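Cell wall surface anchor family protein (Streptococcus pneumoniae, PDB 4OQ1) serves as an ancillary pilin, RrgC, that probably fixes the pilus to the cell wall of the pneumococcus. Local coordinates at residues Val182-Glu187 / Ile208-Leu213; Phe308-Leu313 / Val336-Gly341. The protein carries 3 engineered substitutions. One frame throughout, in Å; residues are numbered along the deposited sequence.

Contact 1: residues Val182-Glu187 / Ile208-Leu213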
loop_
_atom_site.group_PDB
_atom_site.type_symbol
_atom_site.label_atom_id
_atom_site.label_comp_id
_atom_site.label_asym_id
_atom_site.label_seq_id
_atom_site.Cartn_x
_atom_site.Cartn_y
_atom_site.Cartn_z
ATOM N N VAL A 182 2.242 -7.844 2.869
ATOM C CA VAL A 182 1.920 -8.325 1.564
ATOM C C VAL A 182 2.714 -7.577 0.556
ATOM O O VAL A 182 2.721 -6.380 0.568
ATOM C CB VAL A 182 0.414 -8.107 1.246
ATOM C CG1 VAL A 182 0.105 -8.505 -0.164
ATOM C CG2 VAL A 182 -0.450 -8.963 2.207
ATOM N N PRO A 183 3.378 -8.294 -0.357
ATOM C CA PRO A 183 4.085 -7.586 -1.446
ATOM C C PRO A 183 3.234 -6.960 -2.503
ATOM O O PRO A 183 2.332 -7.646 -2.984
ATOM C CB PRO A 183 4.911 -8.685 -2.038
ATOM C CG PRO A 183 4.170 -9.930 -1.774
ATOM C CD PRO A 183 3.504 -9.754 -0.480
ATOM N N LEU A 184 3.630 -5.797 -3.008
ATOM C CA LEU A 184 2.804 -5.004 -3.929
ATOM C C LEU A 184 3.638 -4.304 -4.946
ATOM O O LEU A 184 4.815 -3.979 -4.682
ATOM C CB LEU A 184 2.050 -3.941 -3.168
ATOM C CG LEU A 184 1.061 -4.467 -2.120
ATOM C CD1 LEU A 184 0.503 -3.321 -1.277
ATOM C CD2 LEU A 184 -0.113 -5.242 -2.705
ATOM N N ILE A 185 3.019 -4.013 -6.089
ATOM C CA ILE A 185 3.694 -3.274 -7.162
ATOM C C ILE A 185 2.644 -2.358 -7.687
ATOM O O ILE A 185 1.472 -2.652 -7.624
ATOM C CB ILE A 185 4.213 -4.166 -8.344
ATOM C CG1 ILE A 185 3.088 -5.011 -8.954
ATOM C CG2 ILE A 185 5.388 -5.035 -7.924
ATOM C CD1 ILE A 185 3.442 -5.692 -10.268
ATOM N N GLY A 186 3.059 -1.204 -8.153
ATOM C CA GLY A 186 2.158 -0.318 -8.773
ATOM C C GLY A 186 1.289 0.207 -7.679
ATOM O O GLY A 186 1.700 0.267 -6.513
ATOM N N GLU A 187 0.053 0.504 -8.041
ATOM C CA GLU A 187 -0.829 1.203 -7.188
ATOM C C GLU A 187 -2.224 0.716 -7.516
ATOM O O GLU A 187 -2.946 1.360 -8.299
ATOM C CB GLU A 187 -0.710 2.692 -7.505
ATOM C CG GLU A 187 -1.544 3.679 -6.728
ATOM C CD GLU A 187 -1.292 5.124 -7.235
ATOM O OE1 GLU A 187 -1.487 5.418 -8.441
ATOM O OE2 GLU A 187 -0.896 5.977 -6.421
ATOM N N ILE A 208 -8.978 3.059 -1.199
ATOM C CA ILE A 208 -7.850 2.248 -1.624
ATOM C C ILE A 208 -8.361 1.011 -2.379
ATOM O O ILE A 208 -9.238 0.257 -1.890
ATOM C CB ILE A 208 -6.947 1.841 -0.461
ATOM C CG1 ILE A 208 -6.290 3.070 0.193
ATOM C CG2 ILE A 208 -5.857 0.869 -0.889
ATOM C CD1 ILE A 208 -5.726 2.768 1.601
ATOM N N PHE A 209 -7.749 0.742 -3.501
ATOM C CA PHE A 209 -8.162 -0.388 -4.387
ATOM C C PHE A 209 -7.005 -1.289 -4.668
ATOM O O PHE A 209 -5.974 -0.830 -5.188
ATOM C CB PHE A 209 -8.757 0.173 -5.705
ATOM C CG PHE A 209 -9.498 -0.847 -6.531
ATOM C CD1 PHE A 209 -10.764 -1.206 -6.191
ATOM C CD2 PHE A 209 -8.933 -1.395 -7.654
ATOM C CE1 PHE A 209 -11.478 -2.166 -6.923
ATOM C CE2 PHE A 209 -9.636 -2.352 -8.418
ATOM C CZ PHE A 209 -10.909 -2.733 -8.035
ATOM N N VAL A 210 -7.124 -2.553 -4.264
ATOM C CA VAL A 210 -6.058 -3.543 -4.430
ATOM C C VAL A 210 -6.565 -4.724 -5.218
ATOM O O VAL A 210 -7.546 -5.402 -4.802
ATOM C CB VAL A 210 -5.546 -4.080 -3.077
ATOM C CG1 VAL A 210 -4.357 -4.978 -3.319
ATOM C CG2 VAL A 210 -5.172 -2.879 -2.193
ATOM N N THR A 211 -5.855 -5.053 -6.291
ATOM C CA THR A 211 -6.157 -6.240 -7.111
ATOM C C THR A 211 -5.159 -7.389 -6.988
ATOM O O THR A 211 -4.006 -7.186 -6.637
ATOM C CB THR A 211 -6.297 -5.848 -8.578
ATOM O OG1 THR A 211 -5.095 -5.299 -9.095
ATOM C CG2 THR A 211 -7.325 -4.825 -8.739
ATOM N N ASN A 212 -5.614 -8.598 -7.332
ATOM C CA ASN A 212 -4.784 -9.776 -7.534
ATOM C C ASN A 212 -4.217 -10.391 -6.285
ATOM O O ASN A 212 -3.315 -11.198 -6.348
ATOM C CB ASN A 212 -3.627 -9.465 -8.444
ATOM C CG ASN A 212 -3.034 -10.684 -9.037
ATOM O OD1 ASN A 212 -3.721 -11.419 -9.714
ATOM N ND2 ASN A 212 -1.777 -10.962 -8.726
ATOM N N LEU A 213 -4.701 -9.964 -5.129
ATOM C CA LEU A 213 -4.387 -10.656 -3.946
ATOM C C LEU A 213 -4.785 -12.153 -4.048
ATOM O O LEU A 213 -5.860 -12.437 -4.515
ATOM C CB LEU A 213 -5.171 -10.054 -2.760
ATOM C CG LEU A 213 -4.688 -8.648 -2.315
ATOM C CD1 LEU A 213 -5.657 -8.126 -1.275
ATOM C CD2 LEU A 213 -3.226 -8.579 -1.826
#
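Leu-213 reaches Val-182 through a single methyl branch. Its CB and CG both stay short of the valine, and only beyond CG does the side chain fork. Both methyls lie by CG1 of Val-210 (CD1 4.0 Å, CD2 4.1 Å), and CD2 alone goes on to touch CG1 of Val-182 at 3.7 Å. With the first torsion of Leu-213 at -71°, CG stands opposite the carbonyl carbon, and the side chains of Leu-213 and Val-182 cross at roughly a right angle. On the other side the valine offers the methyl that lies trans to its backbone N (chi1 175°); its second methyl, CG2, stays farther from the leucine. The other touch is looser: CD2 of Leu-184 faces CG1 of Val-210 at 4.3 Å. Methyls of the four residues make a small apolar cluster, and all four residues are buried. The contact lies in the interior, between the two sheets of a beta sandwich of the CnaB, prealbumin-like type. Leu-184 is in, and Val-182 at the interruption of, the broken strand 177-185 of one sheet; Val-210 comes from strand 207-211, at the edge of the other, and Leu-213 follows just after it. Around them, Val-151 of the adjacent strand 150-157, Leu-170 of strand 167-174 and Tyr-190 of strand 189-190 pack against Leu-213.

Contact 2: residues Phe308-Leu313 / Val336-Gly341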
loop_
_atom_site.group_PDB
_atom_site.type_symbol
_atom_site.label_atom_id
_atom_site.label_comp_id
_atom_site.label_asym_id
_atom_site.label_seq_id
_atom_site.Cartn_x
_atom_site.Cartn_y
_atom_site.Cartn_z
ATOM N N PHE A 308 1.024 31.672 29.348
ATOM C CA PHE A 308 1.228 30.930 28.138
ATOM C C PHE A 308 -0.027 30.138 27.821
ATOM O O PHE A 308 -0.918 29.968 28.649
ATOM C CB PHE A 308 2.486 30.059 28.218
ATOM C CG PHE A 308 2.439 28.999 29.312
ATOM C CD1 PHE A 308 2.712 29.310 30.613
ATOM C CD2 PHE A 308 2.167 27.661 28.985
ATOM C CE1 PHE A 308 2.674 28.330 31.555
ATOM C CE2 PHE A 308 2.162 26.677 29.980
ATOM C CZ PHE A 308 2.410 27.032 31.212
ATOM N N ARG A 309 -0.040 29.547 26.623
ATOM C CA ARG A 309 -1.248 29.109 26.027
ATOM C C ARG A 309 -0.977 28.019 24.955
ATOM O O ARG A 309 0.047 28.018 24.373
ATOM C CB ARG A 309 -1.812 30.338 25.315
ATOM C CG ARG A 309 -3.220 30.242 24.954
ATOM C CD ARG A 309 -3.709 31.626 24.533
ATOM N NE ARG A 309 -5.135 31.519 24.338
ATOM C CZ ARG A 309 -5.717 31.315 23.165
ATOM N NH1 ARG A 309 -7.039 31.212 23.089
ATOM N NH2 ARG A 309 -4.983 31.241 22.067
ATOM N N VAL A 310 -1.924 27.109 24.817
ATOM C CA VAL A 310 -1.988 26.157 23.679
ATOM C C VAL A 310 -3.382 26.334 23.030
ATOM O O VAL A 310 -4.412 26.430 23.710
ATOM C CB VAL A 310 -1.790 24.690 24.115
ATOM C CG1 VAL A 310 -0.544 24.563 24.942
ATOM C CG2 VAL A 310 -2.977 24.188 24.939
ATOM N N GLU A 311 -3.368 26.453 21.722
ATOM C CA GLU A 311 -4.590 26.720 21.008
ATOM C C GLU A 311 -4.803 25.722 19.847
ATOM O O GLU A 311 -3.847 25.216 19.243
ATOM C CB GLU A 311 -4.556 28.173 20.500
ATOM C CG GLU A 311 -5.740 28.518 19.585
ATOM C CD GLU A 311 -5.854 30.008 19.243
ATOM O OE1 GLU A 311 -4.894 30.766 19.539
ATOM O OE2 GLU A 311 -6.912 30.420 18.675
ATOM N N GLY A 312 -6.063 25.506 19.511
ATOM C CA GLY A 312 -6.428 24.541 18.468
ATOM C C GLY A 312 -6.157 23.191 19.101
ATOM O O GLY A 312 -6.346 22.996 20.279
ATOM N N LEU A 313 -5.686 22.218 18.416
ATOM C CA LEU A 313 -5.427 21.049 19.280
ATOM C C LEU A 313 -6.691 20.210 19.699
ATOM O O LEU A 313 -7.635 20.603 20.403
ATOM C CB LEU A 313 -4.560 21.512 20.465
ATOM C CG LEU A 313 -4.045 20.518 21.453
ATOM C CD1 LEU A 313 -2.751 21.006 22.099
ATOM C CD2 LEU A 313 -5.150 20.379 22.439
ATOM N N VAL A 336 2.739 18.307 33.826
ATOM C CA VAL A 336 1.392 18.754 34.166
ATOM C C VAL A 336 0.356 18.151 33.156
ATOM O O VAL A 336 0.387 18.461 31.977
ATOM C CB VAL A 336 1.281 20.250 34.015
ATOM C CG1 VAL A 336 -0.099 20.695 34.359
ATOM C CG2 VAL A 336 2.284 20.938 34.910
ATOM N N SER A 337 -0.567 17.334 33.642
ATOM C CA SER A 337 -1.590 16.813 32.786
ATOM C C SER A 337 -2.739 17.813 32.598
ATOM O O SER A 337 -3.137 18.523 33.526
ATOM C CB SER A 337 -2.154 15.531 33.433
ATOM O OG SER A 337 -3.066 14.940 32.474
ATOM N N PHE A 338 -3.257 17.866 31.403
ATOM C CA PHE A 338 -4.451 18.668 31.119
ATOM C C PHE A 338 -5.227 17.997 30.034
ATOM O O PHE A 338 -4.646 17.332 29.173
ATOM C CB PHE A 338 -4.142 20.132 30.765
ATOM C CG PHE A 338 -3.322 20.347 29.538
ATOM C CD1 PHE A 338 -3.887 20.891 28.420
ATOM C CD2 PHE A 338 -1.993 20.075 29.506
ATOM C CE1 PHE A 338 -3.155 21.056 27.292
ATOM C CE2 PHE A 338 -1.244 20.256 28.407
ATOM C CZ PHE A 338 -1.806 20.809 27.278
ATOM N N THR A 339 -6.542 18.262 30.020
ATOM C CA THR A 339 -7.519 17.560 29.156
ATOM C C THR A 339 -8.227 18.634 28.438
ATOM O O THR A 339 -8.629 19.613 29.044
ATOM C CB THR A 339 -8.488 16.708 29.997
ATOM O OG1 THR A 339 -7.738 15.604 30.466
ATOM C CG2 THR A 339 -9.616 16.104 29.101
ATOM N N ILE A 340 -8.261 18.535 27.125
ATOM C CA ILE A 340 -9.096 19.431 26.302
ATOM C C ILE A 340 -10.432 18.758 25.953
ATOM O O ILE A 340 -10.434 17.652 25.452
ATOM C CB ILE A 340 -8.304 19.820 25.099
ATOM C CG1 ILE A 340 -7.010 20.391 25.591
ATOM C CG2 ILE A 340 -9.095 20.749 24.188
ATOM C CD1 ILE A 340 -6.522 21.515 24.778
ATOM N N GLY A 341 -11.557 19.450 26.164
ATOM C CA GLY A 341 -12.867 18.776 26.062
ATOM C C GLY A 341 -13.984 19.771 26.043
ATOM O O GLY A 341 -13.755 20.956 26.230
#
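The Phe-338 ring meets Val-310 obliquely, its CE1 lying 3.9 Å from the valine CG2. At the ring's edge and in its plane is the carbonyl O of Val-336, 3.8 Å from Phe-338 CD2, and Phe-262 packs with the ring edge-to-face. A chi1 of 62° sets Phe-338 CG between the backbone N and the carbonyl carbon, which sends the ring toward Val-310, whose side chain comes from the opposite direction. The Phe-308 ring meets Phe-262 and Phe-278, its plane inclined by about 15° and 20° to theirs. A further flat group, the Arg-309 guanidinium, has Glu-311 at its edge: NH2 donates to OE1 at 2.6 Å, in the guanidinium plane but well above that of the carboxylate, while NE forms a salt bridge with Asp-261. Both residues are exposed. The apolar residues join the two sheets of the second prealbumin-like domain, a beta sandwich in which strand 307-310 borders one sheet and strand 336-340 pairs with 316-322 in the other. Val-260, on the strand beside 307-310, touches Val-310, Phe-338 and Ile-340 alike. Leu-313 and Ile-340 both point across the contact, but their methyl positions are doubtful.

How the contacts relate
The two contacts follow one another along the chain, residues 182-213 and then 308-341, each within its own prealbumin-like domain. Their centres lie about 41 Å apart and their nearest atoms about 25 Å; they do not meet and share no sheet. Both use the same plan: an edge strand of one sheet, 207-211 or 307-310, faces a strand of the opposing sheet, 177-185 or 336-340. The opposing strand, however, precedes the edge strand in contact 1 and follows it in contact 2. Contact 1 sits near the middle of the elongated chain and contact 2 towards its C-terminal end, consistent with separate sandwich cores strung out along the pilin.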